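Local structure of threonine phosphate decarboxylase-like enzyme (Sulfurospirillum multivorans, 6OUX) at residues Ile43-Ala55 with Arg369-Ile381. The protein catalyses the pyridoxal phosphate-dependent decarboxylation of L-serine O-phosphate to ethanolamine O-phosphate, the linker precursor in norcobamide biosynthesis. Sequence-based numbering, arbitrary orientation.
Sequences IKIDACYLSNPYA and RIAGRTREENNCI
R373 lays its guanidinium between the backbone O of D46 and the ring of P53. CB leads to CG, which lies 4.1 Å from CG2 of I45; with chi2 at -40° and chi3 at -63° the chain doubles back, bringing CD and NE each to 3.8 Å from D46 O. The guanidinium takes P53 CG over one face, with D46 O over the opposite one. NH1 runs close to S51 CB at the edge, while NH2 stops 3.4 Å from Y49 OH at an angle too poor for a hydrogen bond. Back at the root of the arginine, I45 sends CD1 against C380 CB (3.7 Å) of helix 375-388. In this fold-type I PLP enzyme, of the class-II aminotransferase family, edge strand 45-46 pairs with 352-356, and just past it A47 O takes A371 N, at the end of strand 367-371 (2.9 Å). R369, which probably binds O-phospho-L-serine, donates from NH2 to C48 O (2.8 Å), nearly in line with that C=O, beneath L50 CD2 centred over its guanidinium. With a leucine at R369 the guanidinium is gone, which would probably leave C48 O without this donor and the substrate without a charged partner. A water accepts from R369 NE and lies within donating range of R369 O and A47 O. At the far end, Y54 OH accepts from R375 N (3.2 Å).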
ATOM      1  N   ILE A  43      -1.700 -23.734 -15.252  1.00 29.83           N
ATOM      2  CA  ILE A  43      -0.876 -22.705 -15.863  1.00 34.49           C
ATOM      3  C   ILE A  43       0.577 -23.067 -15.559  1.00 32.89           C
ATOM      4  O   ILE A  43       0.970 -23.053 -14.419  1.00 32.81           O
ATOM      5  CB  ILE A  43      -1.137 -21.294 -15.314  1.00 34.54           C
ATOM      6  CG1 ILE A  43      -2.621 -20.960 -15.314  1.00 37.26           C
ATOM      7  CG2 ILE A  43      -0.309 -20.283 -16.126  1.00 35.73           C
ATOM      8  CD1 ILE A  43      -3.248 -20.959 -16.673  1.00 36.26           C
ATOM      9  N   LYS A  44       1.363 -23.389 -16.570  1.00 28.82           N
ATOM     10  CA  LYS A  44       2.793 -23.716 -16.343  1.00 28.64           C
ATOM     11  C   LYS A  44       3.753 -22.520 -16.514  1.00 28.21           C
ATOM     12  O   LYS A  44       4.796 -22.457 -15.844  1.00 21.72           O
ATOM     13  CB  LYS A  44       3.234 -24.843 -17.302  1.00 32.38           C
ATOM     14  CG  LYS A  44       2.570 -26.197 -17.052  1.00 36.68           C
ATOM     15  CD  LYS A  44       2.666 -27.095 -18.297  1.00 43.20           C
ATOM     16  CE  LYS A  44       3.045 -28.524 -17.975  1.00 49.86           C
ATOM     17  NZ  LYS A  44       2.923 -29.356 -19.210  1.00 55.26           N
ATOM     18  N   ILE A  45       3.436 -21.625 -17.470  1.00 23.12           N
ATOM     19  CA  ILE A  45       4.241 -20.428 -17.716  1.00 21.81           C
ATOM     20  C   ILE A  45       3.285 -19.253 -17.733  1.00 21.63           C
ATOM     21  O   ILE A  45       2.408 -19.183 -18.612  1.00 18.87           O
ATOM     22  CB  ILE A  45       5.010 -20.514 -19.060  1.00 19.81           C
ATOM     23  CG1 ILE A  45       5.990 -21.679 -19.031  1.00 18.99           C
ATOM     24  CG2 ILE A  45       5.746 -19.197 -19.337  1.00 20.20           C
ATOM     25  CD1 ILE A  45       6.569 -21.973 -20.398  1.00 20.12           C
ATOM     26  N   ASP A  46       3.467 -18.322 -16.802  1.00 21.22           N
ATOM     27  CA  ASP A  46       2.678 -17.106 -16.832  1.00 22.18           C
ATOM     28  C   ASP A  46       3.550 -16.073 -17.494  1.00 20.20           C
ATOM     29  O   ASP A  46       4.508 -15.558 -16.889  1.00 21.81           O
ATOM     30  CB  ASP A  46       2.261 -16.680 -15.407  1.00 23.47           C
ATOM     31  CG  ASP A  46       1.462 -15.375 -15.376  1.00 26.07           C
ATOM     32  OD1 ASP A  46       1.249 -14.652 -16.417  1.00 22.78           O
ATOM     33  OD2 ASP A  46       0.998 -15.078 -14.245  1.00 27.99           O
ATOM     34  N   ALA A  47       3.241 -15.736 -18.731  1.00 17.19           N
ATOM     35  CA  ALA A  47       3.967 -14.618 -19.382  1.00 18.01           C
ATOM     36  C   ALA A  47       3.123 -13.331 -19.539  1.00 17.82           C
ATOM     37  O   ALA A  47       3.327 -12.572 -20.469  1.00 18.69           O
ATOM     38  CB  ALA A  47       4.543 -15.081 -20.712  1.00 18.80           C
ATOM     39  N   CYS A  48       2.225 -13.065 -18.595  1.00 18.02           N
ATOM     40  CA  CYS A  48       1.450 -11.847 -18.577  1.00 20.94           C
ATOM     41  C   CYS A  48       2.062 -10.752 -17.743  1.00 24.97           C
ATOM     42  O   CYS A  48       2.124  -9.603 -18.171  1.00 27.23           O
ATOM     43  CB  CYS A  48       0.066 -12.090 -17.978  1.00 21.68           C
ATOM     44  SG  CYS A  48      -1.065 -12.957 -19.040  1.00 23.83           S
ATOM     45  N   TYR A  49       2.468 -11.082 -16.524  1.00 24.62           N
ATOM     46  CA  TYR A  49       3.056 -10.072 -15.663  1.00 26.27           C
ATOM     47  C   TYR A  49       4.551  -9.855 -15.931  1.00 21.42           C
ATOM     48  O   TYR A  49       5.299 -10.746 -16.345  1.00 20.78           O
ATOM     49  CB  TYR A  49       2.813 -10.353 -14.165  1.00 32.22           C
ATOM     50  CG  TYR A  49       3.660 -11.469 -13.689  1.00 36.71           C
ATOM     51  CD1 TYR A  49       3.333 -12.783 -14.021  1.00 41.42           C
ATOM     52  CD2 TYR A  49       4.814 -11.236 -12.946  1.00 37.62           C
ATOM     53  CE1 TYR A  49       4.122 -13.842 -13.622  1.00 45.35           C
ATOM     54  CE2 TYR A  49       5.627 -12.297 -12.560  1.00 43.46           C
ATOM     55  CZ  TYR A  49       5.265 -13.602 -12.903  1.00 44.36           C
ATOM     56  OH  TYR A  49       6.001 -14.702 -12.528  1.00 48.55           O
ATOM     57  N   LEU A  50       4.964  -8.638 -15.665  1.00 20.37           N
ATOM     58  CA  LEU A  50       6.268  -8.147 -16.059  1.00 20.92           C
ATOM     59  C   LEU A  50       7.212  -8.247 -14.863  1.00 22.39           C
ATOM     60  O   LEU A  50       6.917  -7.787 -13.761  1.00 26.97           O
ATOM     61  CB  LEU A  50       6.146  -6.778 -16.587  1.00 17.39           C
ATOM     62  CG  LEU A  50       5.017  -6.587 -17.601  1.00 17.57           C
ATOM     63  CD1 LEU A  50       4.937  -5.135 -17.949  1.00 17.97           C
ATOM     64  CD2 LEU A  50       5.208  -7.413 -18.865  1.00 17.89           C
ATOM     65  N   SER A  51       8.308  -8.931 -15.073  1.00 20.26           N
ATOM     66  CA  SER A  51       9.242  -9.192 -14.020  1.00 20.21           C
ATOM     67  C   SER A  51      10.576  -9.459 -14.691  1.00 20.14           C
ATOM     68  O   SER A  51      10.658  -9.490 -15.907  1.00 24.27           O
ATOM     69  CB  SER A  51       8.800 -10.445 -13.288  1.00 22.89           C
ATOM     70  OG  SER A  51       9.452 -10.463 -12.053  1.00 28.23           O
ATOM     71  N   ASN A  52      11.618  -9.650 -13.903  1.00 16.49           N
ATOM     72  CA  ASN A  52      12.845 -10.239 -14.358  1.00 14.29           C
ATOM     73  C   ASN A  52      13.011 -11.487 -13.438  1.00 13.60           C
ATOM     74  O   ASN A  52      13.324 -11.341 -12.271  1.00 13.51           O
ATOM     75  CB  ASN A  52      14.024  -9.231 -14.245  1.00 12.58           C
ATOM     76  CG  ASN A  52      15.402  -9.883 -14.499  1.00 12.42           C
ATOM     77  OD1 ASN A  52      15.536 -11.125 -14.634  1.00 11.50           O
ATOM     78  ND2 ASN A  52      16.411  -9.089 -14.510  1.00 11.20           N
ATOM     79  N   PRO A  53      12.813 -12.683 -13.972  1.00 13.38           N
ATOM     80  CA  PRO A  53      12.878 -13.863 -13.127  1.00 14.10           C
ATOM     81  C   PRO A  53      14.279 -14.114 -12.547  1.00 13.84           C
ATOM     82  O   PRO A  53      14.389 -14.648 -11.418  1.00 14.83           O
ATOM     83  CB  PRO A  53      12.363 -15.001 -14.025  1.00 14.35           C
ATOM     84  CG  PRO A  53      12.480 -14.492 -15.429  1.00 14.93           C
ATOM     85  CD  PRO A  53      12.488 -13.000 -15.385  1.00 14.24           C
ATOM     86  N   TYR A  54      15.320 -13.639 -13.206  1.00 12.03           N
ATOM     87  CA  TYR A  54      16.669 -13.708 -12.625  1.00 13.64           C
ATOM     88  C   TYR A  54      16.883 -12.766 -11.427  1.00 13.59           C
ATOM     89  O   TYR A  54      17.530 -13.109 -10.441  1.00 13.88           O
ATOM     90  CB  TYR A  54      17.732 -13.492 -13.697  1.00 14.83           C
ATOM     91  CG  TYR A  54      17.625 -14.431 -14.893  1.00 16.41           C
ATOM     92  CD1 TYR A  54      18.068 -15.751 -14.831  1.00 17.69           C
ATOM     93  CD2 TYR A  54      17.094 -13.998 -16.078  1.00 17.07           C
ATOM     94  CE1 TYR A  54      17.989 -16.603 -15.934  1.00 18.37           C
ATOM     95  CE2 TYR A  54      17.033 -14.817 -17.202  1.00 18.77           C
ATOM     96  CZ  TYR A  54      17.458 -16.135 -17.141  1.00 18.49           C
ATOM     97  OH  TYR A  54      17.379 -16.945 -18.297  1.00 18.41           O
ATOM     98  N   ALA A  55      16.287 -11.579 -11.449  1.00 12.42           N
ATOM     99  CA  ALA A  55      16.365 -10.752 -10.258  1.00 12.08           C
ATOM    100  C   ALA A  55      15.451 -11.269  -9.157  1.00 12.32           C
ATOM    101  O   ALA A  55      15.729 -11.078  -8.000  1.00 11.23           O
ATOM    102  CB  ALA A  55      15.980  -9.330 -10.576  1.00 13.09           C
ATOM    103  N   ARG A 369       0.838  -9.406 -26.054  1.00 11.88           N
ATOM    104  CA  ARG A 369       2.045  -8.965 -25.327  1.00 12.07           C
ATOM    105  C   ARG A 369       2.575 -10.121 -24.527  1.00 12.66           C
ATOM    106  O   ARG A 369       1.846 -10.686 -23.698  1.00 13.06           O
ATOM    107  CB  ARG A 369       1.748  -7.824 -24.372  1.00 11.67           C
ATOM    108  CG  ARG A 369       3.033  -7.103 -23.899  1.00 11.22           C
ATOM    109  CD  ARG A 369       2.756  -6.257 -22.697  1.00 12.26           C
ATOM    110  NE  ARG A 369       2.314  -7.018 -21.540  1.00 13.01           N
ATOM    111  CZ  ARG A 369       1.941  -6.456 -20.390  1.00 14.59           C
ATOM    112  NH1 ARG A 369       1.976  -5.153 -20.267  1.00 15.74           N
ATOM    113  NH2 ARG A 369       1.559  -7.184 -19.366  1.00 15.02           N
ATOM    114  N   ILE A 370       3.859 -10.464 -24.746  1.00 13.88           N
ATOM    115  CA  ILE A 370       4.469 -11.602 -24.022  1.00 14.68           C
ATOM    116  C   ILE A 370       5.640 -11.120 -23.156  1.00 14.08           C
ATOM    117  O   ILE A 370       6.557 -10.536 -23.653  1.00 13.74           O
ATOM    118  CB  ILE A 370       5.033 -12.687 -24.995  1.00 14.58           C
ATOM    119  CG1 ILE A 370       3.987 -13.019 -26.070  1.00 14.46           C
ATOM    120  CG2 ILE A 370       5.484 -13.919 -24.194  1.00 13.60           C
ATOM    121  CD1 ILE A 370       4.447 -14.011 -27.121  1.00 14.64           C
ATOM    122  N   ALA A 371       5.579 -11.393 -21.865  1.00 14.71           N
ATOM    123  CA  ALA A 371       6.668 -11.022 -20.968  1.00 15.58           C
ATOM    124  C   ALA A 371       7.825 -11.996 -21.156  1.00 15.59           C
ATOM    125  O   ALA A 371       7.592 -13.209 -21.309  1.00 17.73           O
ATOM    126  CB  ALA A 371       6.189 -11.096 -19.532  1.00 14.91           C
ATOM    127  N   GLY A 372       9.049 -11.517 -21.117  1.00 14.94           N
ATOM    128  CA  GLY A 372      10.212 -12.362 -21.333  1.00 15.22           C
ATOM    129  C   GLY A 372      10.438 -13.119 -20.056  1.00 16.13           C
ATOM    130  O   GLY A 372      10.315 -12.530 -18.965  1.00 14.33           O
ATOM    131  N   ARG A 373      10.609 -14.444 -20.177  1.00 16.42           N
ATOM    132  CA  ARG A 373      10.854 -15.312 -19.013  1.00 17.81           C
ATOM    133  C   ARG A 373      12.319 -15.833 -18.957  1.00 15.97           C
ATOM    134  O   ARG A 373      13.245 -15.175 -19.458  1.00 15.61           O
ATOM    135  CB  ARG A 373       9.833 -16.463 -19.004  1.00 19.94           C
ATOM    136  CG  ARG A 373       8.386 -16.038 -19.041  1.00 23.02           C
ATOM    137  CD  ARG A 373       8.037 -14.827 -18.212  1.00 26.08           C
ATOM    138  NE  ARG A 373       8.259 -15.035 -16.797  1.00 30.87           N
ATOM    139  CZ  ARG A 373       8.403 -14.048 -15.912  1.00 37.22           C
ATOM    140  NH1 ARG A 373       8.311 -12.738 -16.283  1.00 34.68           N
ATOM    141  NH2 ARG A 373       8.635 -14.373 -14.641  1.00 35.13           N
ATOM    142  N   THR A 374      12.526 -17.002 -18.367  1.00 16.26           N
ATOM    143  CA  THR A 374      13.825 -17.604 -18.356  1.00 16.61           C
ATOM    144  C   THR A 374      14.057 -18.180 -19.760  1.00 17.03           C
ATOM    145  O   THR A 374      13.094 -18.354 -20.555  1.00 16.68           O
ATOM    146  CB  THR A 374      13.898 -18.762 -17.317  1.00 18.58           C
ATOM    147  OG1 THR A 374      12.968 -19.794 -17.672  1.00 17.47           O
ATOM    148  CG2 THR A 374      13.571 -18.274 -15.888  1.00 17.64           C
ATOM    149  N   ARG A 375      15.291 -18.586 -20.033  1.00 17.22           N
ATOM    150  CA  ARG A 375      15.619 -19.190 -21.314  1.00 19.41           C
ATOM    151  C   ARG A 375      14.765 -20.403 -21.610  1.00 20.20           C
ATOM    152  O   ARG A 375      14.313 -20.540 -22.734  1.00 17.28           O
ATOM    153  CB  ARG A 375      17.128 -19.495 -21.500  1.00 23.46           C
ATOM    154  CG  ARG A 375      17.486 -19.903 -22.951  1.00 26.82           C
ATOM    155  CD  ARG A 375      18.899 -20.433 -23.153  1.00 31.85           C
ATOM    156  NE  ARG A 375      19.874 -19.401 -22.822  1.00 39.14           N
ATOM    157  CZ  ARG A 375      20.803 -19.487 -21.860  1.00 41.56           C
ATOM    158  NH1 ARG A 375      20.951 -20.596 -21.119  1.00 48.39           N
ATOM    159  NH2 ARG A 375      21.591 -18.449 -21.633  1.00 37.81           N
ATOM    160  N   GLU A 376      14.565 -21.282 -20.615  1.00 22.27           N
ATOM    161  CA  GLU A 376      13.782 -22.502 -20.814  1.00 24.68           C
ATOM    162  C   GLU A 376      12.322 -22.180 -21.143  1.00 20.53           C
ATOM    163  O   GLU A 376      11.731 -22.740 -22.054  1.00 17.97           O
ATOM    164  CB  GLU A 376      13.838 -23.396 -19.560  1.00 31.13           C
ATOM    165  CG  GLU A 376      14.577 -24.712 -19.806  1.00 38.27           C
ATOM    166  CD  GLU A 376      15.207 -25.258 -18.529  1.00 48.46           C
ATOM    167  OE1 GLU A 376      14.717 -26.305 -18.019  1.00 53.37           O
ATOM    168  OE2 GLU A 376      16.194 -24.624 -18.048  1.00 50.47           O
ATOM    169  N   GLU A 377      11.767 -21.238 -20.395  1.00 18.72           N
ATOM    170  CA  GLU A 377      10.396 -20.834 -20.611  1.00 18.45           C
ATOM    171  C   GLU A 377      10.247 -20.144 -21.967  1.00 16.05           C
ATOM    172  O   GLU A 377       9.259 -20.403 -22.681  1.00 18.74           O
ATOM    173  CB  GLU A 377       9.909 -19.988 -19.446  1.00 18.81           C
ATOM    174  CG  GLU A 377       9.746 -20.815 -18.176  1.00 21.54           C
ATOM    175  CD  GLU A 377       9.224 -20.034 -17.016  1.00 25.48           C
ATOM    176  OE1 GLU A 377       8.463 -20.553 -16.224  1.00 35.77           O
ATOM    177  OE2 GLU A 377       9.658 -18.911 -16.835  1.00 32.22           O
ATOM    178  N   ASN A 378      11.174 -19.274 -22.344  1.00 14.61           N
ATOM    179  CA  ASN A 378      11.094 -18.639 -23.640  1.00 14.18           C
ATOM    180  C   ASN A 378      11.095 -19.665 -24.737  1.00 15.19           C
ATOM    181  O   ASN A 378      10.352 -19.518 -25.687  1.00 15.17           O
ATOM    182  CB  ASN A 378      12.194 -17.593 -23.872  1.00 14.69           C
ATOM    183  CG  ASN A 378      12.024 -16.352 -22.952  1.00 14.84           C
ATOM    184  OD1 ASN A 378      10.936 -16.129 -22.422  1.00 13.87           O
ATOM    185  ND2 ASN A 378      13.087 -15.667 -22.677  1.00 14.31           N
ATOM    186  N   ASN A 379      11.905 -20.727 -24.605  1.00 17.59           N
ATOM    187  CA  ASN A 379      11.981 -21.727 -25.667  1.00 21.93           C
ATOM    188  C   ASN A 379      10.612 -22.380 -25.843  1.00 20.33           C
ATOM    189  O   ASN A 379      10.169 -22.563 -26.974  1.00 20.73           O
ATOM    190  CB  ASN A 379      13.086 -22.743 -25.330  1.00 27.33           C
ATOM    191  CG  ASN A 379      13.433 -23.659 -26.494  1.00 38.36           C
ATOM    192  OD1 ASN A 379      13.807 -23.210 -27.586  1.00 43.96           O
ATOM    193  ND2 ASN A 379      13.328 -24.986 -26.259  1.00 49.60           N
ATOM    194  N   CYS A 380       9.948 -22.696 -24.729  1.00 18.09           N
ATOM    195  CA  CYS A 380       8.618 -23.288 -24.738  1.00 20.68           C
ATOM    196  C   CYS A 380       7.577 -22.378 -25.433  1.00 19.27           C
ATOM    197  O   CYS A 380       6.742 -22.808 -26.223  1.00 19.50           O
ATOM    198  CB  CYS A 380       8.133 -23.567 -23.298  1.00 22.72           C
ATOM    199  SG  CYS A 380       9.042 -24.918 -22.468  1.00 28.27           S
ATOM    200  N   ILE A 381       7.657 -21.107 -25.140  1.00 17.96           N
ATOM    201  CA  ILE A 381       6.785 -20.148 -25.792  1.00 16.80           C
ATOM    202  C   ILE A 381       7.025 -20.128 -27.301  1.00 17.02           C
ATOM    203  O   ILE A 381       6.080 -20.134 -28.080  1.00 16.06           O
ATOM    204  CB  ILE A 381       6.977 -18.748 -25.166  1.00 16.13           C
ATOM    205  CG1 ILE A 381       6.519 -18.749 -23.729  1.00 16.26           C
ATOM    206  CG2 ILE A 381       6.177 -17.747 -25.944  1.00 16.40           C
ATOM    207  CD1 ILE A 381       6.903 -17.515 -22.943  1.00 16.71           C
TER
HETATM  208  O   HOH W   1       2.504  -9.747 -21.317  1.00 13.00           O